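Local structure of titin (2J8O) at residues A[16-21]-A[96-101]; A[102-107]-A[189-194]; A[114-119]-A[166-171]; A[121-126]-A[159-164]. The protein is the giant elastic protein of striated muscle, built largely of tandem immunoglobulin-like and related domains, and also carries a protein kinase domain. One frame throughout, in Å; residues are numbered along the deposited sequence.

Contact 1 (A[16-21]-A[96-101]); sequences VRYQSN and VEVPAK
The carbonyl oxygen of Val-16 is held twice by the start of segment 96-101. Glu-97 N donates to Val-16 O at 2.9 Å, with an N-H...O angle of 168°, reaching it nearly along the C=O axis. Val-96 CA lies 3.4 Å from Val-16 O and adds a C-H...O contact. These belong to a parallel bridge of Val-16 with Val-96, the short pairing of strands A' and G seen in I-set immunoglobulin domains. Past it, residues 17 to 20 form a type II turn, and the two chains part.

Tyr-18 returns to the partner from this turn. Its CG stands anti to the carbonyl carbon (chi1 -71°), which swings the ring across the valines at about a right angle. Val-96 CG1 sits over one face, off the centre towards the rim, 3.5 Å from Tyr-18 CZ, and makes a CH-pi contact with the ring. Val-98 CG2 comes in obliquely beside it, 3.8 Å from Tyr-18 CD1. On its other flank the same methyl meets Arg-17 CG, again at 3.8 Å. Arg-17 CG also lies against Glu-97 O, while the guanidinium reaches out with Pro-99 CD loosely over one face.

Lys-131 of the second domain touches both Tyr-18 and Val-96, and Asn-182 hydrogen-bonds Val-98 O and Ala-100 N. One straight backbone bond thus ties these two segments, and a second, between Val-16 and Glu-95, continues the pairing, while weaker C-H contacts to a carbonyl and an aromatic face pack the chain just where it passes from one immunoglobulin domain into the next.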
loop_
_atom_site.group_PDB
_atom_site.type_symbol
_atom_site.label_atom_id
_atom_site.label_comp_id
_atom_site.label_asym_id
_atom_site.label_seq_id
_atom_site.Cartn_x
_atom_site.Cartn_y
_atom_site.Cartn_z
ATOM N N VAL A 16 6.371 2.340 7.073
ATOM C CA VAL A 16 7.117 1.163 6.664
ATOM C C VAL A 16 6.840 0.786 5.226
ATOM O O VAL A 16 6.015 1.419 4.559
ATOM C CB VAL A 16 6.765 -0.056 7.516
ATOM C CG1 VAL A 16 7.405 0.044 8.900
ATOM C CG2 VAL A 16 5.242 -0.232 7.579
ATOM N N ARG A 17 7.545 -0.252 4.766
ATOM C CA ARG A 17 7.279 -0.873 3.488
ATOM C C ARG A 17 6.602 -2.235 3.597
ATOM O O ARG A 17 6.649 -2.874 4.644
ATOM C CB ARG A 17 8.573 -1.001 2.711
ATOM C CG ARG A 17 8.969 0.315 2.085
ATOM C CD ARG A 17 9.999 0.141 1.019
ATOM N NE ARG A 17 10.927 1.257 1.118
ATOM C CZ ARG A 17 12.026 1.400 0.392
ATOM N NH1 ARG A 17 12.355 0.491 -0.525
ATOM N NH2 ARG A 17 12.785 2.464 0.597
ATOM N N TYR A 18 5.990 -2.676 2.498
ATOM C CA TYR A 18 5.342 -3.979 2.444
ATOM C C TYR A 18 6.215 -5.093 2.998
ATOM O O TYR A 18 7.436 -5.071 2.830
ATOM C CB TYR A 18 4.865 -4.303 1.017
ATOM C CG TYR A 18 3.684 -3.440 0.628
ATOM C CD1 TYR A 18 3.694 -2.673 -0.544
ATOM C CD2 TYR A 18 2.564 -3.339 1.479
ATOM C CE1 TYR A 18 2.606 -1.857 -0.870
ATOM C CE2 TYR A 18 1.474 -2.536 1.160
ATOM C CZ TYR A 18 1.497 -1.802 -0.008
ATOM O OH TYR A 18 0.412 -1.016 -0.301
ATOM N N GLN A 19 5.574 -6.036 3.693
ATOM C CA GLN A 19 6.214 -7.274 4.168
ATOM C C GLN A 19 7.262 -7.114 5.267
ATOM O O GLN A 19 7.939 -8.080 5.625
ATOM C CB GLN A 19 6.830 -8.061 3.012
ATOM C CG GLN A 19 5.812 -8.678 2.094
ATOM C CD GLN A 19 6.410 -9.750 1.225
ATOM O OE1 GLN A 19 7.537 -9.618 0.738
ATOM N NE2 GLN A 19 5.660 -10.829 1.021
ATOM N N SER A 20 7.423 -5.913 5.792
ATOM C CA SER A 20 8.380 -5.756 6.853
ATOM C C SER A 20 7.671 -5.752 8.182
ATOM O O SER A 20 6.449 -5.802 8.235
ATOM C CB SER A 20 9.216 -4.501 6.691
ATOM O OG SER A 20 10.377 -4.626 7.509
ATOM N N ASN A 21 8.446 -5.727 9.253
ATOM C CA ASN A 21 7.870 -5.742 10.573
ATOM C C ASN A 21 7.675 -4.323 11.115
ATOM O O ASN A 21 8.603 -3.509 11.116
ATOM C CB ASN A 21 8.726 -6.585 11.514
ATOM C CG ASN A 21 8.636 -8.055 11.206
ATOM O OD1 ASN A 21 7.899 -8.464 10.304
ATOM N ND2 ASN A 21 9.377 -8.869 11.960
ATOM N N VAL A 96 1.864 3.010 4.917
ATOM C CA VAL A 96 2.781 2.322 4.026
ATOM C C VAL A 96 3.319 3.340 3.031
ATOM O O VAL A 96 2.546 4.054 2.398
ATOM C CB VAL A 96 2.077 1.132 3.342
ATOM C CG1 VAL A 96 2.842 0.656 2.147
ATOM C CG2 VAL A 96 1.923 -0.012 4.346
ATOM N N GLU A 97 4.644 3.448 2.944
ATOM C CA GLU A 97 5.280 4.415 2.056
ATOM C C GLU A 97 6.167 3.645 1.109
ATOM O O GLU A 97 7.219 3.154 1.489
ATOM C CB GLU A 97 6.059 5.483 2.837
ATOM C CG GLU A 97 5.163 6.445 3.633
ATOM C CD GLU A 97 5.906 7.668 4.168
ATOM O OE1 GLU A 97 6.989 7.515 4.780
ATOM O OE2 GLU A 97 5.400 8.797 3.984
ATOM N N VAL A 98 5.707 3.524 -0.129
ATOM C CA VAL A 98 6.238 2.564 -1.066
ATOM C C VAL A 98 6.287 3.239 -2.417
ATOM O O VAL A 98 5.251 3.648 -2.931
ATOM C CB VAL A 98 5.346 1.299 -1.068
ATOM C CG1 VAL A 98 5.459 0.486 -2.364
ATOM C CG2 VAL A 98 5.656 0.451 0.175
ATOM N N PRO A 99 7.500 3.376 -2.982
ATOM C CA PRO A 99 7.736 3.990 -4.291
ATOM C C PRO A 99 6.964 3.281 -5.374
ATOM O O PRO A 99 6.827 2.056 -5.328
ATOM C CB PRO A 99 9.243 3.771 -4.530
ATOM C CG PRO A 99 9.666 2.730 -3.530
ATOM C CD PRO A 99 8.757 2.917 -2.356
ATOM N N ALA A 100 6.464 4.059 -6.328
ATOM C CA ALA A 100 5.738 3.562 -7.466
ATOM C C ALA A 100 6.519 2.469 -8.203
ATOM O O ALA A 100 7.727 2.552 -8.312
ATOM C CB ALA A 100 5.444 4.714 -8.400
ATOM N N LYS A 101 5.820 1.449 -8.699
ATOM C CA LYS A 101 6.438 0.360 -9.455
ATOM C C LYS A 101 5.382 -0.316 -10.306
ATOM O O LYS A 101 4.310 -0.668 -9.790
ATOM C CB LYS A 101 7.057 -0.674 -8.514
ATOM C CG LYS A 101 8.315 -1.313 -9.082
ATOM C CD LYS A 101 8.600 -2.662 -8.460
ATOM C CE LYS A 101 9.760 -3.351 -9.186
ATOM N NZ LYS A 101 10.589 -4.111 -8.186
#

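Contact 2 (A[102-107]-A[189-194]); sequences IHLPKT and KTVELD
Ile-102 CG2 rests 3.5 Å from Lys-189 CG, the tightest touch in a contact carried mainly by hydrocarbon. The two side chains run past one another in opposite senses, so that the branch of the isoleucine lies along the root of the lysine. Leu-104 completes the first shell by splitting its two methyls between two residues of the strand. Its CD1 is 3.8 Å from Lys-189 CB and equally near CG and CD, and its CD2 meets Val-191 CG2 at 3.7 Å. Lys-189 fits over CD1 because its chain folds at chi2 (-63°), bringing CD back over the leucine methyl. With Leu-104 cut back to an alanine, a gap would probably open beside Val-191 CG2, and Lys-189 CB and CD would be less well packed, though Ile-102 would still lie against CG.

Around this shell, Ile-126 supports Ile-102, Leu-104 and Val-191 from strand 123-131, and Val-178 backs Ile-102. Polar bonds fix the backbone: Ile-102 N donates to Asp-187 OD2, and His-103 pairs with Pro-127 through the main chain. A glycerol, probably from the crystallisation liquor, lies beside Leu-104 and is bound by Lys-106 N. The geometry is that of the A-to-A' crossing of an I-set immunoglobulin domain, where the first strand leaves strand B in one sheet and passes over to run beside strand G, here residues 185-195, in the other.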
loop_
_atom_site.group_PDB
_atom_site.type_symbol
_atom_site.label_atom_id
_atom_site.label_comp_id
_atom_site.label_asym_id
_atom_site.label_seq_id
_atom_site.Cartn_x
_atom_site.Cartn_y
_atom_site.Cartn_z
ATOM N N ILE A 102 5.666 -0.461 -11.603
ATOM C CA ILE A 102 4.813 -1.198 -12.523
ATOM C C ILE A 102 5.245 -2.659 -12.559
ATOM O O ILE A 102 6.429 -2.943 -12.453
ATOM C CB ILE A 102 4.878 -0.621 -13.928
ATOM C CG1 ILE A 102 4.141 0.718 -13.966
ATOM C CG2 ILE A 102 4.227 -1.581 -14.936
ATOM C CD1 ILE A 102 4.622 1.655 -15.026
ATOM N N HIS A 103 4.273 -3.577 -12.690
ATOM C CA HIS A 103 4.541 -5.022 -12.656
ATOM C C HIS A 103 3.929 -5.658 -13.880
ATOM O O HIS A 103 2.767 -6.021 -13.876
ATOM C CB HIS A 103 3.928 -5.696 -11.420
ATOM C CG HIS A 103 4.360 -5.119 -10.105
ATOM N ND1 HIS A 103 5.605 -5.352 -9.556
ATOM C CD2 HIS A 103 3.680 -4.384 -9.189
ATOM C CE1 HIS A 103 5.683 -4.753 -8.381
ATOM N NE2 HIS A 103 4.529 -4.159 -8.134
ATOM N N LEU A 104 4.701 -5.799 -14.937
ATOM C CA LEU A 104 4.202 -6.402 -16.178
ATOM C C LEU A 104 4.095 -7.908 -16.005
ATOM O O LEU A 104 5.066 -8.560 -15.619
ATOM C CB LEU A 104 5.160 -6.105 -17.317
ATOM C CG LEU A 104 5.189 -4.699 -17.859
ATOM C CD1 LEU A 104 6.464 -4.508 -18.682
ATOM C CD2 LEU A 104 3.989 -4.474 -18.746
ATOM N N PRO A 105 2.929 -8.469 -16.299
ATOM C CA PRO A 105 2.752 -9.894 -16.119
ATOM C C PRO A 105 3.567 -10.690 -17.150
ATOM O O PRO A 105 4.181 -11.690 -16.807
ATOM C CB PRO A 105 1.237 -10.089 -16.364
ATOM C CG PRO A 105 0.635 -8.715 -16.379
ATOM C CD PRO A 105 1.717 -7.825 -16.840
ATOM N N LYS A 106 3.564 -10.245 -18.394
ATOM C CA LYS A 106 4.301 -10.901 -19.461
ATOM C C LYS A 106 5.242 -9.894 -20.134
ATOM O O LYS A 106 4.844 -8.766 -20.453
ATOM C CB LYS A 106 3.340 -11.419 -20.553
ATOM C CG LYS A 106 2.635 -12.763 -20.279
ATOM C CD LYS A 106 1.302 -12.810 -21.019
ATOM C CE LYS A 106 1.021 -14.180 -21.625
ATOM N NZ LYS A 106 -0.151 -14.135 -22.585
ATOM N N THR A 107 6.479 -10.303 -20.386
ATOM C CA THR A 107 7.341 -9.495 -21.240
ATOM C C THR A 107 7.995 -10.302 -22.351
ATOM O O THR A 107 8.282 -11.489 -22.215
ATOM C CB THR A 107 8.442 -8.781 -20.453
ATOM O OG1 THR A 107 9.222 -9.753 -19.762
ATOM C CG2 THR A 107 7.861 -7.835 -19.443
ATOM N N LYS A 189 7.159 1.618 -18.087
ATOM C CA LYS A 189 7.311 0.403 -18.850
ATOM C C LYS A 189 6.737 0.648 -20.211
ATOM O O LYS A 189 5.791 1.415 -20.355
ATOM C CB LYS A 189 6.551 -0.763 -18.193
ATOM C CG LYS A 189 7.107 -1.242 -16.862
ATOM C CD LYS A 189 8.517 -1.794 -16.973
ATOM C CE LYS A 189 9.261 -1.592 -15.650
ATOM N NZ LYS A 189 10.339 -2.567 -15.454
ATOM N N THR A 190 7.322 0.004 -21.215
ATOM C CA THR A 190 6.777 0.027 -22.564
ATOM C C THR A 190 6.020 -1.275 -22.846
ATOM O O THR A 190 6.413 -2.349 -22.399
ATOM C CB THR A 190 7.899 0.284 -23.567
ATOM O OG1 THR A 190 8.420 1.583 -23.310
ATOM C CG2 THR A 190 7.395 0.303 -24.981
ATOM N N VAL A 191 4.920 -1.174 -23.574
ATOM C CA VAL A 191 4.222 -2.358 -24.074
ATOM C C VAL A 191 4.116 -2.237 -25.581
ATOM O O VAL A 191 3.596 -1.236 -26.082
ATOM C CB VAL A 191 2.830 -2.484 -23.432
ATOM C CG1 VAL A 191 1.988 -3.557 -24.112
ATOM C CG2 VAL A 191 2.973 -2.778 -21.925
ATOM N N GLU A 192 4.625 -3.221 -26.324
ATOM C CA GLU A 192 4.400 -3.198 -27.768
ATOM C C GLU A 192 3.106 -3.894 -28.157
ATOM O O GLU A 192 2.837 -5.001 -27.718
ATOM C CB GLU A 192 5.579 -3.762 -28.580
ATOM C CG GLU A 192 5.346 -3.601 -30.100
ATOM C CD GLU A 192 6.440 -4.191 -30.982
ATOM O OE1 GLU A 192 7.409 -4.757 -30.445
ATOM O OE2 GLU A 192 6.324 -4.092 -32.231
ATOM N N LEU A 193 2.328 -3.258 -29.021
ATOM C CA LEU A 193 1.078 -3.844 -29.488
ATOM C C LEU A 193 1.219 -4.114 -30.960
ATOM O O LEU A 193 1.629 -3.231 -31.706
ATOM C CB LEU A 193 -0.102 -2.899 -29.219
ATOM C CG LEU A 193 -1.460 -3.086 -29.937
ATOM C CD1 LEU A 193 -2.062 -4.475 -29.750
ATOM C CD2 LEU A 193 -2.460 -2.025 -29.486
ATOM N N ASP A 194 0.899 -5.335 -31.380
ATOM C CA ASP A 194 0.838 -5.625 -32.805
ATOM C C ASP A 194 -0.543 -6.142 -33.241
ATOM O O ASP A 194 -1.325 -6.668 -32.427
ATOM C CB ASP A 194 1.983 -6.546 -33.260
ATOM C CG ASP A 194 1.758 -8.005 -32.904
ATOM O OD1 ASP A 194 0.805 -8.630 -33.437
ATOM O OD2 ASP A 194 2.553 -8.544 -32.112
#

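Contact 3 (A[114-119]-A[166-171]); sequences VHALRG and NGVERK
Arg-118 and Gly-119 draw level with Val-168 and Gly-167, the CA atoms of Gly-119 and Gly-167 coming within 4.9 Å, yet the facing main chains share no hydrogen bond. Val-168 does most of the side-chain work. Its CG1 touches Ala-116 CB at 3.8 Å, an apolar meeting at the point where strand 112-116 gives way to the turn. The same methyl is modelled too close to Leu-117 O, so the exact rotation of the valine is doubtful.

The valine tucks in beneath the A'-B turn, which here meets the E-F loop at one end of an I-set immunoglobulin sandwich. Leu-193, Val-195 and Val-122 close round Val-168 from inside the domain, and its main chain bonds to that of Glu-120.

Gly-167 CA lies 3.5 Å from Gly-119 O, and a side chain on this residue would run into the carbonyl oxygens of both Arg-118 and Gly-119. The carbonyl oxygens of Arg-118 and Val-168 are modelled so near each other that their placement is doubtful. Out at the surface the two arginines approach without pairing, Arg-118 NE lying 5.9 Å from Arg-170 NH1, a spacing at which like charges would probably repel mildly. Elsewhere in the loop, Glu-169 N donates to Asp-172 OD1, and Glu-169 OE2 is hydrogen-bonded to His-150 NE2.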
loop_
_atom_site.group_PDB
_atom_site.type_symbol
_atom_site.label_atom_id
_atom_site.label_comp_id
_atom_site.label_asym_id
_atom_site.label_seq_id
_atom_site.Cartn_x
_atom_site.Cartn_y
_atom_site.Cartn_z
ATOM N N VAL A 114 1.507 -7.478 -26.452
ATOM C CA VAL A 114 0.159 -7.955 -26.565
ATOM C C VAL A 114 -0.051 -8.003 -28.027
ATOM O O VAL A 114 0.198 -7.019 -28.721
ATOM C CB VAL A 114 -0.912 -7.057 -25.867
ATOM C CG1 VAL A 114 -0.450 -5.623 -25.743
ATOM C CG2 VAL A 114 -2.245 -7.130 -26.620
ATOM N N HIS A 115 -0.454 -9.180 -28.493
ATOM C CA HIS A 115 -0.662 -9.437 -29.909
ATOM C C HIS A 115 -2.157 -9.535 -30.157
ATOM O O HIS A 115 -2.864 -10.295 -29.489
ATOM C CB HIS A 115 0.060 -10.723 -30.332
ATOM C CG HIS A 115 1.450 -10.862 -29.766
ATOM N ND1 HIS A 115 2.588 -10.741 -30.541
ATOM C CD2 HIS A 115 1.879 -11.141 -28.510
ATOM C CE1 HIS A 115 3.655 -10.929 -29.785
ATOM N NE2 HIS A 115 3.255 -11.164 -28.547
ATOM N N ALA A 116 -2.642 -8.747 -31.107
ATOM C CA ALA A 116 -4.082 -8.619 -31.331
ATOM C C ALA A 116 -4.493 -9.017 -32.727
ATOM O O ALA A 116 -3.658 -9.413 -33.553
ATOM C CB ALA A 116 -4.543 -7.190 -31.039
ATOM N N LEU A 117 -5.797 -8.927 -32.974
ATOM C CA LEU A 117 -6.339 -9.051 -34.314
ATOM C C LEU A 117 -7.267 -7.862 -34.512
ATOM O O LEU A 117 -7.818 -7.354 -33.530
ATOM C CB LEU A 117 -7.095 -10.376 -34.449
ATOM C CG LEU A 117 -6.273 -11.654 -34.234
ATOM C CD1 LEU A 117 -7.167 -12.817 -33.850
ATOM C CD2 LEU A 117 -5.456 -11.995 -35.478
ATOM N N ARG A 118 -7.448 -7.424 -35.760
ATOM C CA ARG A 118 -8.359 -6.308 -36.072
ATOM C C ARG A 118 -9.645 -6.265 -35.193
ATOM O O ARG A 118 -10.066 -5.192 -34.696
ATOM C CB ARG A 118 -8.757 -6.333 -37.549
ATOM C CG ARG A 118 -7.751 -5.739 -38.527
ATOM C CD ARG A 118 -6.881 -6.800 -39.190
ATOM N NE ARG A 118 -6.853 -6.605 -40.643
ATOM C CZ ARG A 118 -5.937 -7.121 -41.462
ATOM N NH1 ARG A 118 -4.935 -7.862 -40.977
ATOM N NH2 ARG A 118 -6.015 -6.881 -42.764
ATOM N N GLY A 119 -10.262 -7.433 -34.987
ATOM C CA GLY A 119 -11.487 -7.499 -34.179
ATOM C C GLY A 119 -11.308 -7.245 -32.691
ATOM O O GLY A 119 -12.102 -6.514 -32.082
ATOM N N ASN A 166 -13.597 0.605 -29.512
ATOM C CA ASN A 166 -13.875 -0.022 -30.825
ATOM C C ASN A 166 -12.872 -1.159 -30.972
ATOM O O ASN A 166 -11.899 -1.211 -30.230
ATOM C CB ASN A 166 -13.712 0.961 -31.995
ATOM C CG ASN A 166 -14.393 2.311 -31.682
ATOM O OD1 ASN A 166 -13.805 3.138 -30.881
ATOM N ND2 ASN A 166 -15.631 2.549 -32.303
ATOM N N GLY A 167 -13.070 -2.067 -31.934
ATOM C CA GLY A 167 -11.999 -3.054 -32.148
ATOM C C GLY A 167 -10.637 -2.385 -32.372
ATOM O O GLY A 167 -10.552 -1.250 -32.849
ATOM N N VAL A 168 -9.572 -3.087 -32.019
ATOM C CA VAL A 168 -8.213 -2.628 -32.287
ATOM C C VAL A 168 -8.050 -2.420 -33.812
ATOM O O VAL A 168 -8.612 -3.209 -34.612
ATOM C CB VAL A 168 -7.216 -3.660 -31.705
ATOM C CG1 VAL A 168 -6.975 -4.797 -32.674
ATOM C CG2 VAL A 168 -5.903 -3.002 -31.263
ATOM N N GLU A 169 -7.358 -1.333 -34.229
ATOM C CA GLU A 169 -7.214 -1.079 -35.689
ATOM C C GLU A 169 -5.769 -1.283 -36.132
ATOM O O GLU A 169 -4.905 -1.533 -35.311
ATOM C CB GLU A 169 -7.701 0.329 -36.079
ATOM C CG GLU A 169 -9.212 0.594 -35.727
ATOM C CD GLU A 169 -9.633 2.014 -36.047
ATOM O OE1 GLU A 169 -9.841 2.290 -37.518
ATOM O OE2 GLU A 169 -9.697 2.831 -34.766
ATOM N N ARG A 170 -5.497 -1.182 -37.428
ATOM C CA ARG A 170 -4.112 -1.299 -37.871
ATOM C C ARG A 170 -3.230 -0.187 -37.271
ATOM O O ARG A 170 -2.130 -0.472 -36.780
ATOM C CB ARG A 170 -3.994 -1.384 -39.384
ATOM C CG ARG A 170 -4.728 -0.292 -40.175
ATOM C CD ARG A 170 -4.186 -0.279 -41.618
ATOM N NE ARG A 170 -5.047 0.471 -42.532
ATOM C CZ ARG A 170 -6.333 0.149 -42.773
ATOM N NH1 ARG A 170 -6.936 -0.901 -42.143
ATOM N NH2 ARG A 170 -7.029 0.895 -43.625
ATOM N N LYS A 171 -3.751 1.045 -37.244
ATOM C CA LYS A 171 -3.014 2.210 -36.737
ATOM C C LYS A 171 -2.646 2.224 -35.236
ATOM O O LYS A 171 -1.606 2.774 -34.861
ATOM C CB LYS A 171 -3.737 3.506 -37.088
ATOM C CG LYS A 171 -2.795 4.647 -37.492
ATOM C CD LYS A 171 -2.699 4.773 -39.026
ATOM C CE LYS A 171 -2.188 6.142 -39.458
ATOM N NZ LYS A 171 -2.577 6.390 -40.861
#

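Contact 4 (A[121-126]-A[159-164]); sequences VVSIKI and FTSLVF
Strands B and E of the second I-set domain pair antiparallel here, Ile-124 facing Leu-162 and Ile-126 facing Thr-160 as hydrogen-bonded pairs. Ile-124 N reaches Leu-162 O at 2.6 Å in the carbonyl plane; the returning bond, Leu-162 N to Ile-124 O at 2.9 Å, comes from 46° above the plane of its acceptor. Ile-124 is also the centre of an inverse gamma turn. Ile-126 N bonds Thr-160 O at 2.8 Å, and Thr-160 N answers to Ile-126 O at 3.0 Å. Towards the other end the pairing thins to a weak bond, Phe-164 N to Val-122 O.

With CG anti to its carbonyl carbon (chi1 -59°), Phe-164 lies beside Val-122, whose CG1 comes obliquely to 3.5 Å from Phe-164 CD2, while Ile-124 CD1 meets the ring edge at CE2. Were Phe-164 a serine, Val-122 CG1 and Ile-124 CD1 would probably lose their aromatic neighbour to a hydroxyl set among apolar groups. Lys-125 NZ stands 5.3 Å above the Phe-159 ring centre, at most a weak cation-pi attraction. Thr-160 OG1, buried, bonds to Ile-154 O and Trp-138 NE1. Main-chain bonds thus fix the register, and the isoleucines, Leu-162 and Phe-164 turn it into hydrophobic core.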
loop_
_atom_site.group_PDB
_atom_site.type_symbol
_atom_site.label_atom_id
_atom_site.label_comp_id
_atom_site.label_asym_id
_atom_site.label_seq_id
_atom_site.Cartn_x
_atom_site.Cartn_y
_atom_site.Cartn_z
ATOM N N VAL A 121 -11.216 -6.732 -28.837
ATOM C CA VAL A 121 -11.319 -5.641 -27.876
ATOM C C VAL A 121 -10.245 -5.911 -26.844
ATOM O O VAL A 121 -10.385 -6.776 -25.969
ATOM C CB VAL A 121 -12.696 -5.530 -27.211
ATOM C CG1 VAL A 121 -12.678 -4.417 -26.150
ATOM C CG2 VAL A 121 -13.750 -5.233 -28.246
ATOM N N VAL A 122 -9.155 -5.174 -26.964
ATOM C CA VAL A 122 -7.968 -5.505 -26.234
ATOM C C VAL A 122 -7.892 -4.634 -24.969
ATOM O O VAL A 122 -8.294 -3.460 -24.988
ATOM C CB VAL A 122 -6.735 -5.422 -27.172
ATOM C CG1 VAL A 122 -6.705 -4.100 -27.892
ATOM C CG2 VAL A 122 -5.442 -5.659 -26.428
ATOM N N SER A 123 -7.445 -5.227 -23.867
ATOM C CA SER A 123 -7.252 -4.480 -22.638
ATOM C C SER A 123 -5.877 -4.804 -22.096
ATOM O O SER A 123 -5.633 -5.911 -21.601
ATOM C CB SER A 123 -8.310 -4.814 -21.566
ATOM O OG SER A 123 -9.511 -4.082 -21.765
ATOM N N ILE A 124 -4.982 -3.834 -22.185
ATOM C CA ILE A 124 -3.676 -4.012 -21.613
ATOM C C ILE A 124 -3.725 -3.690 -20.130
ATOM O O ILE A 124 -3.537 -2.546 -19.715
ATOM C CB ILE A 124 -2.601 -3.199 -22.349
ATOM C CG1 ILE A 124 -2.677 -3.497 -23.857
ATOM C CG2 ILE A 124 -1.263 -3.592 -21.814
ATOM C CD1 ILE A 124 -2.212 -2.374 -24.759
ATOM N N LYS A 125 -3.996 -4.724 -19.348
ATOM C CA LYS A 125 -4.054 -4.613 -17.919
ATOM C C LYS A 125 -2.636 -4.653 -17.284
ATOM O O LYS A 125 -1.930 -5.666 -17.382
ATOM C CB LYS A 125 -4.944 -5.735 -17.386
ATOM C CG LYS A 125 -4.911 -5.898 -15.878
ATOM C CD LYS A 125 -5.537 -7.212 -15.478
ATOM C CE LYS A 125 -5.341 -7.497 -14.020
ATOM N NZ LYS A 125 -6.588 -8.120 -13.486
ATOM N N ILE A 126 -2.264 -3.559 -16.604
ATOM C CA ILE A 126 -0.949 -3.348 -16.007
ATOM C C ILE A 126 -1.049 -3.079 -14.495
ATOM O O ILE A 126 -1.412 -1.981 -14.089
ATOM C CB ILE A 126 -0.276 -2.108 -16.644
ATOM C CG1 ILE A 126 -0.046 -2.290 -18.149
ATOM C CG2 ILE A 126 1.004 -1.759 -15.932
ATOM C CD1 ILE A 126 1.204 -3.049 -18.497
ATOM N N PHE A 159 -4.273 -1.235 -10.346
ATOM C CA PHE A 159 -4.015 -1.515 -11.737
ATOM C C PHE A 159 -4.566 -0.439 -12.651
ATOM O O PHE A 159 -5.598 0.214 -12.365
ATOM C CB PHE A 159 -4.582 -2.892 -12.147
ATOM C CG PHE A 159 -6.053 -2.883 -12.520
ATOM C CD1 PHE A 159 -6.456 -2.521 -13.797
ATOM C CD2 PHE A 159 -7.017 -3.259 -11.592
ATOM C CE1 PHE A 159 -7.800 -2.511 -14.152
ATOM C CE2 PHE A 159 -8.355 -3.260 -11.911
ATOM C CZ PHE A 159 -8.760 -2.879 -13.214
ATOM N N THR A 160 -3.877 -0.281 -13.770
ATOM C CA THR A 160 -4.360 0.543 -14.832
ATOM C C THR A 160 -4.371 -0.265 -16.098
ATOM O O THR A 160 -3.488 -1.086 -16.346
ATOM C CB THR A 160 -3.497 1.763 -15.083
ATOM O OG1 THR A 160 -4.010 2.429 -16.245
ATOM C CG2 THR A 160 -2.030 1.366 -15.335
ATOM N N SER A 161 -5.365 -0.010 -16.922
ATOM C CA SER A 161 -5.545 -0.826 -18.071
ATOM C C SER A 161 -5.807 0.065 -19.268
ATOM O O SER A 161 -6.529 1.047 -19.156
ATOM C CB SER A 161 -6.692 -1.776 -17.822
ATOM O OG SER A 161 -6.749 -2.700 -18.890
ATOM N N LEU A 162 -5.177 -0.237 -20.399
ATOM C CA LEU A 162 -5.464 0.498 -21.619
ATOM C C LEU A 162 -6.375 -0.360 -22.491
ATOM O O LEU A 162 -6.065 -1.554 -22.735
ATOM C CB LEU A 162 -4.199 0.902 -22.382
ATOM C CG LEU A 162 -4.474 1.648 -23.703
ATOM C CD1 LEU A 162 -5.202 2.973 -23.462
ATOM C CD2 LEU A 162 -3.214 1.851 -24.572
ATOM N N VAL A 163 -7.491 0.263 -22.955
ATOM C CA VAL A 163 -8.526 -0.473 -23.641
ATOM C C VAL A 163 -8.932 0.297 -24.890
ATOM O O VAL A 163 -8.894 1.533 -24.915
ATOM C CB VAL A 163 -9.729 -0.774 -22.677
ATOM C CG1 VAL A 163 -9.628 0.064 -21.393
ATOM C CG2 VAL A 163 -11.096 -0.605 -23.352
ATOM N N PHE A 164 -9.301 -0.450 -25.936
ATOM C CA PHE A 164 -9.695 0.122 -27.215
ATOM C C PHE A 164 -11.173 -0.208 -27.417
ATOM O O PHE A 164 -11.513 -1.326 -27.879
ATOM C CB PHE A 164 -8.830 -0.471 -28.351
ATOM C CG PHE A 164 -7.335 -0.239 -28.167
ATOM C CD1 PHE A 164 -6.603 0.486 -29.114
ATOM C CD2 PHE A 164 -6.666 -0.729 -27.040
ATOM C CE1 PHE A 164 -5.208 0.722 -28.932
ATOM C CE2 PHE A 164 -5.283 -0.503 -26.847
ATOM C CZ PHE A 164 -4.562 0.223 -27.799
#

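Overall arrangement
Contact 1 lies at the junction of two immunoglobulin domains, and the other three share the second. Its segment 96-101 runs directly into segment 102-107 of contact 2, although the two contact centres are 23 Å apart. Contact 4 packs against contacts 2 and 3, centre to centre about 11 Å and 13 Å. Leu-193 CD2 meets Phe-164 CZ at 3.5 Å, tying contact 2 to contact 4, and Val-114 CG2 meets Val-122 CG2 at the same distance, tying contact 3 in. Glu-192 and Asp-194 join contacts 2 and 3 through the main chain. Glycerol, probably from the crystallisation liquor, lies about 3 Å from the Leu-104 side chain and about 4 Å from that of Ile-124.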